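PDB 1PU6: 3-methyladenine DNA glycosylase from Helicobacter pylori, which probably excises alkylated bases such as 3-methyladenine from DNA by cleaving the N-glycosidic bond, the first step of base excision repair. Local coordinates for residues A[21-26]-A[192-197]; A[75-80]-A[92-97]; A[98-103]-A[124-129]; A[138-143]-A[198-203]. One frame throughout, in Å; residues are numbered along the deposited sequence.

Interaction 1: A[21-26]-A[192-197]; sequences PAWWWP and TISLAQ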
loop_
_atom_site.group_PDB
_atom_site.type_symbol
_atom_site.label_atom_id
_atom_site.label_comp_id
_atom_site.label_asym_id
_atom_site.label_seq_id
_atom_site.Cartn_x
_atom_site.Cartn_y
_atom_site.Cartn_z
ATOM N N PRO A 21 -13.246 4.248 0.275
ATOM C CA PRO A 21 -13.049 4.866 -1.052
ATOM C C PRO A 21 -12.744 3.801 -2.171
ATOM O O PRO A 21 -12.543 2.655 -1.883
ATOM C CB PRO A 21 -11.861 5.823 -0.851
ATOM C CG PRO A 21 -11.109 5.296 0.363
ATOM C CD PRO A 21 -12.162 4.576 1.242
ATOM N N ALA A 22 -12.809 4.211 -3.431
ATOM C CA ALA A 22 -12.824 3.312 -4.598
ATOM C C ALA A 22 -11.615 2.350 -4.675
ATOM O O ALA A 22 -11.746 1.233 -5.160
ATOM C CB ALA A 22 -12.815 4.147 -5.877
ATOM N N TRP A 23 -10.453 2.839 -4.267
ATOM C CA TRP A 23 -9.235 1.992 -4.272
ATOM C C TRP A 23 -8.848 1.543 -2.838
ATOM O O TRP A 23 -7.735 1.120 -2.627
ATOM C CB TRP A 23 -8.030 2.726 -4.922
ATOM C CG TRP A 23 -8.087 2.800 -6.459
ATOM C CD1 TRP A 23 -9.010 3.497 -7.251
ATOM C CD2 TRP A 23 -7.164 2.195 -7.362
ATOM N NE1 TRP A 23 -8.700 3.314 -8.579
ATOM C CE2 TRP A 23 -7.588 2.503 -8.678
ATOM C CE3 TRP A 23 -6.025 1.384 -7.178
ATOM C CZ2 TRP A 23 -6.888 2.053 -9.827
ATOM C CZ3 TRP A 23 -5.314 0.905 -8.320
ATOM C CH2 TRP A 23 -5.758 1.244 -9.627
ATOM N N TRP A 24 -9.794 1.685 -1.880
ATOM C CA TRP A 24 -9.679 1.327 -0.452
ATOM C C TRP A 24 -8.733 2.246 0.328
ATOM O O TRP A 24 -9.122 2.831 1.364
ATOM C CB TRP A 24 -9.313 -0.151 -0.236
ATOM C CG TRP A 24 -9.144 -0.497 1.237
ATOM C CD1 TRP A 24 -10.141 -0.569 2.201
ATOM C CD2 TRP A 24 -7.926 -0.788 1.899
ATOM N NE1 TRP A 24 -9.587 -0.887 3.415
ATOM C CE2 TRP A 24 -8.228 -1.062 3.253
ATOM C CE3 TRP A 24 -6.592 -0.921 1.470
ATOM C CZ2 TRP A 24 -7.237 -1.418 4.198
ATOM C CZ3 TRP A 24 -5.615 -1.276 2.406
ATOM C CH2 TRP A 24 -5.955 -1.547 3.752
ATOM N N TRP A 25 -7.482 2.353 -0.147
ATOM C CA TRP A 25 -6.484 3.189 0.572
ATOM C C TRP A 25 -6.959 4.676 0.418
ATOM O O TRP A 25 -7.230 5.123 -0.726
ATOM C CB TRP A 25 -5.117 2.963 -0.123
ATOM C CG TRP A 25 -3.955 3.387 0.678
ATOM C CD1 TRP A 25 -3.597 4.660 1.035
ATOM C CD2 TRP A 25 -2.952 2.508 1.207
ATOM N NE1 TRP A 25 -2.427 4.620 1.768
ATOM C CE2 TRP A 25 -2.005 3.316 1.890
ATOM C CE3 TRP A 25 -2.783 1.101 1.207
ATOM C CZ2 TRP A 25 -0.890 2.773 2.562
ATOM C CZ3 TRP A 25 -1.662 0.544 1.870
ATOM C CH2 TRP A 25 -0.736 1.390 2.538
ATOM N N PRO A 26 -7.045 5.451 1.507
ATOM C CA PRO A 26 -7.429 6.871 1.383
ATOM C C PRO A 26 -6.388 7.679 0.587
ATOM O O PRO A 26 -5.177 7.526 0.787
ATOM C CB PRO A 26 -7.544 7.392 2.840
ATOM C CG PRO A 26 -7.007 6.333 3.678
ATOM C CD PRO A 26 -6.743 5.044 2.894
ATOM N N THR A 192 -16.310 -2.836 -14.840
ATOM C CA THR A 192 -16.120 -1.383 -14.634
ATOM C C THR A 192 -14.800 -0.989 -14.066
ATOM O O THR A 192 -14.457 0.217 -14.066
ATOM C CB THR A 192 -17.213 -0.740 -13.753
ATOM O OG1 THR A 192 -17.184 -1.285 -12.428
ATOM C CG2 THR A 192 -18.585 -1.040 -14.283
ATOM N N ILE A 193 -14.051 -1.978 -13.586
ATOM C CA ILE A 193 -12.733 -1.673 -12.996
ATOM C C ILE A 193 -11.593 -2.478 -13.613
ATOM O O ILE A 193 -11.777 -3.574 -14.150
ATOM C CB ILE A 193 -12.706 -1.737 -11.420
ATOM C CG1 ILE A 193 -12.678 -3.200 -10.903
ATOM C CG2 ILE A 193 -13.846 -0.870 -10.742
ATOM C CD1 ILE A 193 -12.592 -3.325 -9.311
ATOM N N SER A 194 -10.395 -1.907 -13.564
ATOM C CA SER A 194 -9.187 -2.604 -13.961
ATOM C C SER A 194 -8.729 -3.685 -12.976
ATOM O O SER A 194 -9.108 -3.706 -11.780
ATOM C CB SER A 194 -8.047 -1.579 -14.093
ATOM O OG SER A 194 -7.637 -1.088 -12.808
ATOM N N LEU A 195 -7.902 -4.585 -13.466
ATOM C CA LEU A 195 -7.297 -5.604 -12.612
ATOM C C LEU A 195 -6.469 -4.964 -11.481
ATOM O O LEU A 195 -6.511 -5.438 -10.359
ATOM C CB LEU A 195 -6.420 -6.533 -13.481
ATOM C CG LEU A 195 -5.669 -7.611 -12.715
ATOM C CD1 LEU A 195 -6.643 -8.476 -11.904
ATOM C CD2 LEU A 195 -4.800 -8.444 -13.694
ATOM N N ALA A 196 -5.723 -3.896 -11.749
ATOM C CA ALA A 196 -5.034 -3.217 -10.631
ATOM C C ALA A 196 -5.999 -2.736 -9.511
ATOM O O ALA A 196 -5.718 -2.913 -8.302
ATOM C CB ALA A 196 -4.200 -2.067 -11.135
ATOM N N GLN A 197 -7.109 -2.114 -9.889
ATOM C CA GLN A 197 -8.072 -1.666 -8.853
ATOM C C GLN A 197 -8.689 -2.868 -8.143
ATOM O O GLN A 197 -8.999 -2.792 -6.936
ATOM C CB GLN A 197 -9.148 -0.799 -9.492
ATOM C CG GLN A 197 -10.005 -0.101 -8.410
ATOM C CD GLN A 197 -11.099 0.789 -8.998
ATOM O OE1 GLN A 197 -11.093 1.118 -10.200
ATOM N NE2 GLN A 197 -12.014 1.205 -8.144
#
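Trp23 and Gln197 lie stacked on each other where the loop after helix 4-12 meets the start of helix 195-203, at the surface of this HhH-GPD glycosylase fold. The stack is close to flat, with the indole and amide planes 11° apart. Gln197 runs across the indole at roughly a right angle: its CG forms a CH-pi contact 3.6 Å from the centroid of the five-membered ring of Trp23, while CD lies over the same face at 3.5 Å from NE1. Beyond CG the glutamine chain is fully extended (chi2 180°), which carries its amide past the indole to Ala22. Between purely apolar side chains the contact is limited to Trp23 CH2 and Ala196 CB, 4.0 Å apart. Two polar bonds frame the stack. Ser194, the N-cap of helix 195-203, accepts from the backbone N of Gln197 through OG at 3.1 Å. Across the contact, Gln197 NE2 donates to Ala22 O, within the type I turn Pro21-Trp24 and also bound by Arg201 NH1; the 3.0 Å bond has an N-H...O angle of 154°, with NE2 well above the carbonyl plane of Ala22.

Interaction 2: A[75-80]-A[92-97]; sequences IEFSKL and QKAKRL
Phe77 and Leu80, one turn apart on the short helix 77-83, pack against Ala94, Lys95 and Leu97 of helix 90-108 in an apolar, largely buried helix-to-helix contact on the flank of the molecule. The small side chain of Ala94 lets the two helices come close, the CA atoms of Leu80 and Ala94 being 5.8 Å apart. Its CB is flanked by both apolar residues, meeting Phe77 CE2 at 3.8 Å and Leu80 CG at 4.0 Å. The CD2 branch of Leu80 lies 3.6 Å from the carbonyl O of Ala94 and also touches Leu97 CB at 4.1 Å. Phe77 CG stands opposite the backbone N across the CA-CB bond (chi1 173°), a torsion that directs the ring toward helix 90-108, where CE2 approaches the backbone N of Lys95 at 3.7 Å. Both helices belong to the all-helical HhH-GPD region, which is built here without any strand; Glu76 is the N-cap of the shorter one. Around the contact, Leu97 also packs on Leu35, Val38 and Leu39 of helix 31-39, so helix 90-108 contacts that helix as well as helix 77-83. Lys95 meets Phe77 through the base of its side chain, CB being 4.0 Å from CE2. Further out the lysine chain bends at its last torsion and leads away from the ring, its ammonium group forming a salt bridge with Asp99 one turn further along the same helix.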
loop_
_atom_site.group_PDB
_atom_site.type_symbol
_atom_site.label_atom_id
_atom_site.label_comp_id
_atom_site.label_asym_id
_atom_site.label_seq_id
_atom_site.Cartn_x
_atom_site.Cartn_y
_atom_site.Cartn_z
ATOM N N ILE A 75 13.772 18.249 2.950
ATOM C CA ILE A 75 13.442 18.674 4.334
ATOM C C ILE A 75 14.555 18.414 5.347
ATOM O O ILE A 75 15.293 17.427 5.177
ATOM C CB ILE A 75 12.134 17.961 4.790
ATOM C CG1 ILE A 75 11.569 18.627 6.057
ATOM C CG2 ILE A 75 12.339 16.451 5.011
ATOM C CD1 ILE A 75 10.139 18.199 6.322
ATOM N N GLU A 76 14.667 19.270 6.388
ATOM C CA GLU A 76 15.542 19.005 7.518
ATOM C C GLU A 76 15.115 17.704 8.208
ATOM O O GLU A 76 13.967 17.530 8.548
ATOM C CB GLU A 76 15.451 20.185 8.524
ATOM C CG GLU A 76 16.369 20.067 9.734
ATOM N N PHE A 77 16.087 16.821 8.444
ATOM C CA PHE A 77 15.801 15.525 9.036
ATOM C C PHE A 77 15.005 15.665 10.373
ATOM O O PHE A 77 13.989 14.989 10.579
ATOM C CB PHE A 77 17.124 14.773 9.283
ATOM C CG PHE A 77 16.939 13.497 10.032
ATOM C CD1 PHE A 77 16.954 13.515 11.421
ATOM C CD2 PHE A 77 16.706 12.286 9.362
ATOM C CE1 PHE A 77 16.766 12.318 12.165
ATOM C CE2 PHE A 77 16.539 11.076 10.095
ATOM C CZ PHE A 77 16.575 11.105 11.497
ATOM N N SER A 78 15.483 16.525 11.301
ATOM C CA SER A 78 14.839 16.555 12.625
ATOM C C SER A 78 13.387 17.038 12.538
ATOM O O SER A 78 12.570 16.658 13.377
ATOM C CB SER A 78 15.627 17.422 13.602
ATOM O OG SER A 78 15.523 18.807 13.270
ATOM N N LYS A 79 13.081 17.885 11.544
ATOM C CA LYS A 79 11.721 18.377 11.358
ATOM C C LYS A 79 10.778 17.241 10.906
ATOM O O LYS A 79 9.658 17.106 11.388
ATOM C CB LYS A 79 11.734 19.475 10.300
ATOM C CG LYS A 79 10.390 20.143 10.039
ATOM C CD LYS A 79 10.598 21.272 9.017
ATOM C CE LYS A 79 9.286 22.005 8.739
ATOM N NZ LYS A 79 9.487 23.028 7.670
ATOM N N LEU A 80 11.247 16.433 9.954
ATOM C CA LEU A 80 10.462 15.320 9.479
ATOM C C LEU A 80 10.305 14.296 10.596
ATOM O O LEU A 80 9.182 13.776 10.802
ATOM C CB LEU A 80 11.088 14.673 8.209
ATOM C CG LEU A 80 10.317 13.514 7.601
ATOM C CD1 LEU A 80 8.909 13.941 7.159
ATOM C CD2 LEU A 80 11.082 12.936 6.389
ATOM N N GLN A 92 14.438 6.178 11.780
ATOM C CA GLN A 92 14.656 5.316 10.575
ATOM C C GLN A 92 13.693 5.754 9.451
ATOM O O GLN A 92 14.081 5.793 8.252
ATOM C CB GLN A 92 14.370 3.876 10.884
ATOM C CG GLN A 92 15.516 3.283 11.735
ATOM C CD GLN A 92 15.136 1.939 12.297
ATOM O OE1 GLN A 92 15.486 0.899 11.685
ATOM N NE2 GLN A 92 14.439 1.921 13.464
ATOM N N LYS A 93 12.429 6.012 9.791
ATOM C CA LYS A 93 11.425 6.334 8.752
ATOM C C LYS A 93 11.642 7.697 8.111
ATOM O O LYS A 93 11.464 7.847 6.909
ATOM C CB LYS A 93 10.025 6.202 9.323
ATOM C CG LYS A 93 9.664 4.723 9.387
ATOM C CD LYS A 93 8.327 4.555 10.061
ATOM C CE LYS A 93 7.897 3.100 10.083
ATOM N NZ LYS A 93 6.628 2.908 10.941
ATOM N N ALA A 94 12.076 8.683 8.906
ATOM C CA ALA A 94 12.434 9.973 8.308
ATOM C C ALA A 94 13.557 9.799 7.292
ATOM O O ALA A 94 13.455 10.293 6.154
ATOM C CB ALA A 94 12.824 11.023 9.407
ATOM N N LYS A 95 14.631 9.107 7.668
ATOM C CA LYS A 95 15.720 8.924 6.718
ATOM C C LYS A 95 15.258 8.112 5.444
ATOM O O LYS A 95 15.625 8.425 4.308
ATOM C CB LYS A 95 16.902 8.198 7.387
ATOM C CG LYS A 95 18.026 7.872 6.343
ATOM C CD LYS A 95 19.322 7.554 7.049
ATOM C CE LYS A 95 20.377 7.058 6.059
ATOM N NZ LYS A 95 20.819 8.117 5.058
ATOM N N ARG A 96 14.464 7.090 5.677
ATOM C CA ARG A 96 14.000 6.249 4.562
ATOM C C ARG A 96 13.178 7.093 3.556
ATOM O O ARG A 96 13.351 6.943 2.334
ATOM C CB ARG A 96 13.074 5.185 5.117
ATOM C CG ARG A 96 12.733 4.133 4.148
ATOM C CD ARG A 96 11.940 2.999 4.876
ATOM N NE ARG A 96 12.668 2.564 6.105
ATOM C CZ ARG A 96 12.087 1.998 7.156
ATOM N NH1 ARG A 96 10.784 1.803 7.176
ATOM N NH2 ARG A 96 12.830 1.585 8.197
ATOM N N LEU A 97 12.280 7.962 4.074
ATOM C CA LEU A 97 11.495 8.880 3.185
ATOM C C LEU A 97 12.345 9.890 2.420
ATOM O O LEU A 97 12.132 10.155 1.231
ATOM C CB LEU A 97 10.428 9.650 3.998
ATOM C CG LEU A 97 9.266 8.775 4.407
ATOM C CD1 LEU A 97 8.366 9.593 5.371
ATOM C CD2 LEU A 97 8.486 8.209 3.206
#

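Interaction 3: A[98-103]-A[124-129]; sequences IDLSGN and LDQKGI. Unlike the reference sequence in segment 98-103: Gly102 (reference Lys).
Asn103 and Gln126 join their side-chain amides where helix 90-108 passes the hairpin of the helix-hairpin-helix motif, the turn linking helix 120-124 to helix 131-141. In the polar part of the contact, Asn103 ND2 donates to Gln126 OE1 over 2.9 Å, with an N-H...O angle of 146°. The two amides are steeply inclined, 76° apart, yet ND2 lies in the carbonyl plane of Gln126. A fold in the glutamine chain (chi2 -50°) brings its oxygen to Asn103, while NE2 donates to the backbone O of Trp122; both ends of this buried amide are therefore bonded and its rotation is fixed.

The apolar part belongs to Leu100, whose two methyls both face the end methyl of Ile129: CD2 comes to 3.8 Å and CD1 to 4.0 Å from Ile129 CD1. Leu100 CD1 also touches the aliphatic part of Gln126, at 3.9 Å from CG.

Backbone hydrogen bonding shapes the hairpin itself. Gln126 O accepts from Ile129 N at 3.1 Å, closing a type II turn in which Gly128 takes a positive phi, as expected of glycine at that position. In related glycosylases such hairpins contact the DNA backbone, and this one probably does likewise. Leu100 continues on to Leu34 and Val38 of helix 31-39 and to Trp122 of helix 120-124, and Ile129 on to Ala134 of helix 131-141.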
loop_
_atom_site.group_PDB
_atom_site.type_symbol
_atom_site.label_atom_id
_atom_site.label_comp_id
_atom_site.label_asym_id
_atom_site.label_seq_id
_atom_site.Cartn_x
_atom_site.Cartn_y
_atom_site.Cartn_z
ATOM N N ILE A 98 13.290 10.511 3.137
ATOM C CA ILE A 98 14.175 11.496 2.506
ATOM C C ILE A 98 15.016 10.865 1.394
ATOM O O ILE A 98 15.115 11.409 0.261
ATOM C CB ILE A 98 15.052 12.172 3.582
ATOM C CG1 ILE A 98 14.169 13.072 4.447
ATOM C CG2 ILE A 98 16.193 12.957 2.941
ATOM C CD1 ILE A 98 14.864 13.535 5.766
ATOM N N ASP A 99 15.620 9.731 1.698
ATOM C CA ASP A 99 16.446 9.063 0.700
ATOM C C ASP A 99 15.622 8.526 -0.504
ATOM O O ASP A 99 16.058 8.639 -1.687
ATOM C CB ASP A 99 17.290 7.960 1.348
ATOM C CG ASP A 99 18.423 8.526 2.240
ATOM O OD1 ASP A 99 18.660 9.784 2.273
ATOM O OD2 ASP A 99 19.147 7.765 2.948
ATOM N N LEU A 100 14.467 7.931 -0.214
ATOM C CA LEU A 100 13.604 7.434 -1.299
ATOM C C LEU A 100 13.203 8.615 -2.248
ATOM O O LEU A 100 13.275 8.499 -3.496
ATOM C CB LEU A 100 12.343 6.779 -0.687
ATOM C CG LEU A 100 11.205 6.573 -1.713
ATOM C CD1 LEU A 100 11.586 5.567 -2.825
ATOM C CD2 LEU A 100 9.952 6.087 -0.942
ATOM N N SER A 101 12.762 9.732 -1.643
ATOM C CA SER A 101 12.319 10.861 -2.437
ATOM C C SER A 101 13.451 11.434 -3.290
ATOM O O SER A 101 13.244 11.753 -4.456
ATOM C CB SER A 101 11.731 11.950 -1.511
ATOM O OG SER A 101 10.536 11.403 -0.892
ATOM N N GLY A 102 14.645 11.599 -2.706
ATOM C CA GLY A 102 15.790 12.051 -3.490
ATOM C C GLY A 102 16.121 11.110 -4.663
ATOM O O GLY A 102 16.480 11.549 -5.767
ATOM N N ASN A 103 15.998 9.808 -4.442
ATOM C CA ASN A 103 16.366 8.870 -5.521
ATOM C C ASN A 103 15.291 8.808 -6.606
ATOM O O ASN A 103 15.583 8.564 -7.787
ATOM C CB ASN A 103 16.645 7.467 -4.931
ATOM C CG ASN A 103 18.028 7.348 -4.385
ATOM O OD1 ASN A 103 18.965 8.003 -4.872
ATOM N ND2 ASN A 103 18.207 6.522 -3.400
ATOM N N LEU A 124 12.893 -1.999 -3.843
ATOM C CA LEU A 124 13.586 -2.839 -2.853
ATOM C C LEU A 124 15.054 -2.429 -2.660
ATOM O O LEU A 124 15.649 -2.721 -1.592
ATOM C CB LEU A 124 13.500 -4.334 -3.197
ATOM C CG LEU A 124 12.049 -4.829 -3.122
ATOM C CD1 LEU A 124 11.999 -6.241 -3.778
ATOM C CD2 LEU A 124 11.463 -4.859 -1.676
ATOM N N ASP A 125 15.646 -1.765 -3.660
ATOM C CA ASP A 125 16.979 -1.221 -3.514
ATOM C C ASP A 125 17.061 0.099 -2.732
ATOM O O ASP A 125 18.165 0.682 -2.552
ATOM C CB ASP A 125 17.622 -1.061 -4.906
ATOM C CG ASP A 125 18.101 -2.427 -5.449
ATOM O OD1 ASP A 125 18.245 -2.586 -6.687
ATOM O OD2 ASP A 125 18.349 -3.359 -4.656
ATOM N N GLN A 126 15.919 0.583 -2.253
ATOM C CA GLN A 126 15.873 1.775 -1.410
ATOM C C GLN A 126 15.924 1.275 0.058
ATOM O O GLN A 126 15.016 0.551 0.503
ATOM C CB GLN A 126 14.585 2.575 -1.684
ATOM C CG GLN A 126 14.373 2.888 -3.199
ATOM C CD GLN A 126 15.619 3.494 -3.841
ATOM O OE1 GLN A 126 16.156 4.478 -3.309
ATOM N NE2 GLN A 126 16.047 2.977 -5.015
ATOM N N LYS A 127 16.976 1.655 0.803
ATOM C CA LYS A 127 17.247 0.954 2.055
ATOM C C LYS A 127 16.109 1.082 3.066
ATOM O O LYS A 127 15.628 2.185 3.365
ATOM C CB LYS A 127 18.559 1.435 2.705
ATOM C CG LYS A 127 18.927 0.580 3.939
ATOM C CD LYS A 127 20.417 0.445 4.065
ATOM C CE LYS A 127 20.754 -0.189 5.444
ATOM N NZ LYS A 127 21.793 -1.250 5.379
ATOM N N GLY A 128 15.670 -0.057 3.559
ATOM C CA GLY A 128 14.643 -0.078 4.588
ATOM C C GLY A 128 13.243 -0.333 4.041
ATOM O O GLY A 128 12.343 -0.554 4.839
ATOM N N ILE A 129 13.032 -0.289 2.711
ATOM C CA ILE A 129 11.700 -0.518 2.165
ATOM C C ILE A 129 11.510 -2.037 2.004
ATOM O O ILE A 129 12.171 -2.665 1.156
ATOM C CB ILE A 129 11.510 0.206 0.804
ATOM C CG1 ILE A 129 11.615 1.726 1.000
ATOM C CG2 ILE A 129 10.131 -0.219 0.131
ATOM C CD1 ILE A 129 11.218 2.535 -0.166
#

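Interaction 4: A[138-143]-A[198-203]; sequences LCYACA and LYARFH. Unlike the reference sequence in segment 138-143: Ala141 (reference Val).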
loop_
_atom_site.group_PDB
_atom_site.type_symbol
_atom_site.label_atom_id
_atom_site.label_comp_id
_atom_site.label_asym_id
_atom_site.label_seq_id
_atom_site.Cartn_x
_atom_site.Cartn_y
_atom_site.Cartn_z
ATOM N N LEU A 138 3.522 0.229 -5.408
ATOM C CA LEU A 138 3.187 -0.146 -6.812
ATOM C C LEU A 138 1.658 -0.189 -7.081
ATOM O O LEU A 138 1.162 0.327 -8.129
ATOM C CB LEU A 138 3.758 -1.514 -7.186
ATOM C CG LEU A 138 5.281 -1.498 -7.290
ATOM C CD1 LEU A 138 5.856 -2.912 -7.375
ATOM C CD2 LEU A 138 5.837 -0.644 -8.439
ATOM N N CYS A 139 0.914 -0.791 -6.162
ATOM C CA CYS A 139 -0.545 -0.878 -6.347
ATOM C C CYS A 139 -1.243 0.439 -6.057
ATOM O O CYS A 139 -1.926 0.997 -6.932
ATOM C CB CYS A 139 -1.127 -2.007 -5.413
ATOM S SG CYS A 139 -2.887 -2.167 -5.609
ATOM N N TYR A 140 -1.105 0.954 -4.828
ATOM C CA TYR A 140 -1.957 2.055 -4.369
ATOM C C TYR A 140 -1.450 3.448 -4.719
ATOM O O TYR A 140 -2.217 4.407 -4.621
ATOM C CB TYR A 140 -2.126 1.988 -2.839
ATOM C CG TYR A 140 -2.837 0.719 -2.441
ATOM C CD1 TYR A 140 -4.264 0.638 -2.547
ATOM C CD2 TYR A 140 -2.122 -0.360 -1.871
ATOM C CE1 TYR A 140 -4.970 -0.486 -2.117
ATOM C CE2 TYR A 140 -2.828 -1.533 -1.439
ATOM C CZ TYR A 140 -4.241 -1.568 -1.579
ATOM O OH TYR A 140 -4.894 -2.709 -1.196
ATOM N N ALA A 141 -0.175 3.561 -5.093
ATOM C CA ALA A 141 0.311 4.837 -5.629
ATOM C C ALA A 141 0.447 4.809 -7.144
ATOM O O ALA A 141 0.192 5.827 -7.751
ATOM C CB ALA A 141 1.632 5.306 -4.971
ATOM N N CYS A 142 0.845 3.684 -7.748
ATOM C CA CYS A 142 1.179 3.653 -9.208
ATOM C C CYS A 142 0.155 2.931 -10.094
ATOM O O CYS A 142 0.320 2.894 -11.339
ATOM C CB CYS A 142 2.559 3.001 -9.435
ATOM S SG CYS A 142 3.860 3.831 -8.464
ATOM N N ALA A 143 -0.874 2.355 -9.480
ATOM C CA ALA A 143 -1.889 1.616 -10.248
ATOM C C ALA A 143 -1.367 0.425 -11.063
ATOM O O ALA A 143 -1.917 0.135 -12.176
ATOM C CB ALA A 143 -2.766 2.599 -11.122
ATOM N N LEU A 198 -8.955 -3.952 -8.889
ATOM C CA LEU A 198 -9.433 -5.169 -8.255
ATOM C C LEU A 198 -8.445 -5.650 -7.133
ATOM O O LEU A 198 -8.863 -5.955 -6.018
ATOM C CB LEU A 198 -9.697 -6.275 -9.302
ATOM C CG LEU A 198 -10.324 -7.556 -8.781
ATOM C CD1 LEU A 198 -11.117 -8.262 -10.026
ATOM C CD2 LEU A 198 -9.284 -8.505 -8.242
ATOM N N TYR A 199 -7.139 -5.711 -7.436
ATOM C CA TYR A 199 -6.177 -6.145 -6.403
ATOM C C TYR A 199 -6.145 -5.145 -5.204
ATOM O O TYR A 199 -6.023 -5.566 -4.038
ATOM C CB TYR A 199 -4.776 -6.238 -7.035
ATOM C CG TYR A 199 -4.514 -7.419 -7.932
ATOM C CD1 TYR A 199 -3.584 -7.314 -8.962
ATOM C CD2 TYR A 199 -5.090 -8.658 -7.705
ATOM C CE1 TYR A 199 -3.274 -8.386 -9.793
ATOM C CE2 TYR A 199 -4.777 -9.787 -8.545
ATOM C CZ TYR A 199 -3.851 -9.622 -9.576
ATOM O OH TYR A 199 -3.507 -10.698 -10.423
ATOM N N ALA A 200 -6.287 -3.844 -5.496
ATOM C CA ALA A 200 -6.351 -2.815 -4.425
ATOM C C ALA A 200 -7.476 -3.124 -3.459
ATOM O O ALA A 200 -7.292 -3.107 -2.209
ATOM C CB ALA A 200 -6.528 -1.410 -5.062
ATOM N N ARG A 201 -8.643 -3.434 -4.022
ATOM C CA ARG A 201 -9.828 -3.704 -3.187
ATOM C C ARG A 201 -9.710 -5.070 -2.488
ATOM O O ARG A 201 -10.164 -5.222 -1.349
ATOM C CB ARG A 201 -11.080 -3.623 -4.045
ATOM C CG ARG A 201 -11.414 -2.167 -4.523
ATOM C CD ARG A 201 -12.634 -2.069 -5.340
ATOM N NE ARG A 201 -13.828 -2.275 -4.444
ATOM C CZ ARG A 201 -14.436 -1.300 -3.766
ATOM N NH1 ARG A 201 -14.073 -0.042 -3.856
ATOM N NH2 ARG A 201 -15.519 -1.612 -3.004
ATOM N N PHE A 202 -9.188 -6.082 -3.189
ATOM C CA PHE A 202 -9.073 -7.436 -2.617
ATOM C C PHE A 202 -8.190 -7.410 -1.337
ATOM O O PHE A 202 -8.594 -7.936 -0.247
ATOM C CB PHE A 202 -8.501 -8.376 -3.727
ATOM C CG PHE A 202 -8.563 -9.853 -3.424
ATOM C CD1 PHE A 202 -8.061 -10.762 -4.405
ATOM C CD2 PHE A 202 -9.089 -10.380 -2.258
ATOM C CE1 PHE A 202 -8.023 -12.140 -4.219
ATOM C CE2 PHE A 202 -9.101 -11.808 -2.025
ATOM C CZ PHE A 202 -8.569 -12.691 -3.034
ATOM N N HIS A 203 -7.041 -6.759 -1.408
ATOM C CA HIS A 203 -6.184 -6.661 -0.204
ATOM C C HIS A 203 -6.980 -5.887 0.914
ATOM O O HIS A 203 -6.899 -6.270 2.086
ATOM C CB HIS A 203 -4.866 -5.953 -0.513
ATOM C CG HIS A 203 -4.076 -5.612 0.708
ATOM N ND1 HIS A 203 -3.647 -6.572 1.615
ATOM C CD2 HIS A 203 -3.732 -4.408 1.237
ATOM C CE1 HIS A 203 -2.994 -5.970 2.612
ATOM N NE2 HIS A 203 -3.043 -4.663 2.410
#
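Tyr140 reaches from helix 131-141, the second helix of the helix-hairpin-helix motif, to helix 195-203, and with Ala200 and Cys139 makes up most of this buried contact near the middle of the protein. The tyrosine CG lies beside its own backbone N (chi1 -63°), which sends the ring across to the other helix, where CE1 meets Ala200 CB at 3.5 Å. This is a close fit, made possible by the small side chain of Ala200.

Cys139 packs against one face of the ring. Its sulfur sits 4.0 Å above the plane of Tyr140, over the ring centre, and packs at the same time on Ala200, with SG 3.8 Å from CB. Ala200 thus meets both residues of the motif helix, which makes a wider pi-type turn over 138-141. Trp25 joins the Tyr140 ring at an angle, bringing the loop before helix 31-39 into the same cluster.

Beyond the hydroxyl stands His203, whose side chain touches Asp150 and is about 5 Å from a bound beta-mercaptoethanol, probably a crystallisation additive. The two rings meet edge to edge, with CD2 of His203 3.2 Å from Tyr140 OH, which lies in the imidazole plane. That hydroxyl is a hydrogen-bond donor: it binds Ala200 O at 2.6 Å, in the carbonyl plane and on a lone pair, with a C=O...O angle of 121°.

In the fold
The four contacts form two clusters. Interactions 1 and 4, with centres 6 Å apart, share helix 195-203 and touch directly, for instance through Ala196 CB and Ala143 O. Interactions 2 and 3, 12 Å apart, share helix 90-108, and Arg96 of one packs on the hairpin of the other. Centre-to-centre distances between the clusters run from 21 to 30 Å. Along the chain, interactions 2 and 3 follow in series, both nested inside the loop closed by interaction 1, whose segments alternate with those of interaction 4. The helix-hairpin-helix unit connects the clusters: its hairpin belongs to interaction 3 and residues 138-143 to interaction 4, beside which interaction 1 joins the early segment 21-26 to the late helix 195-203.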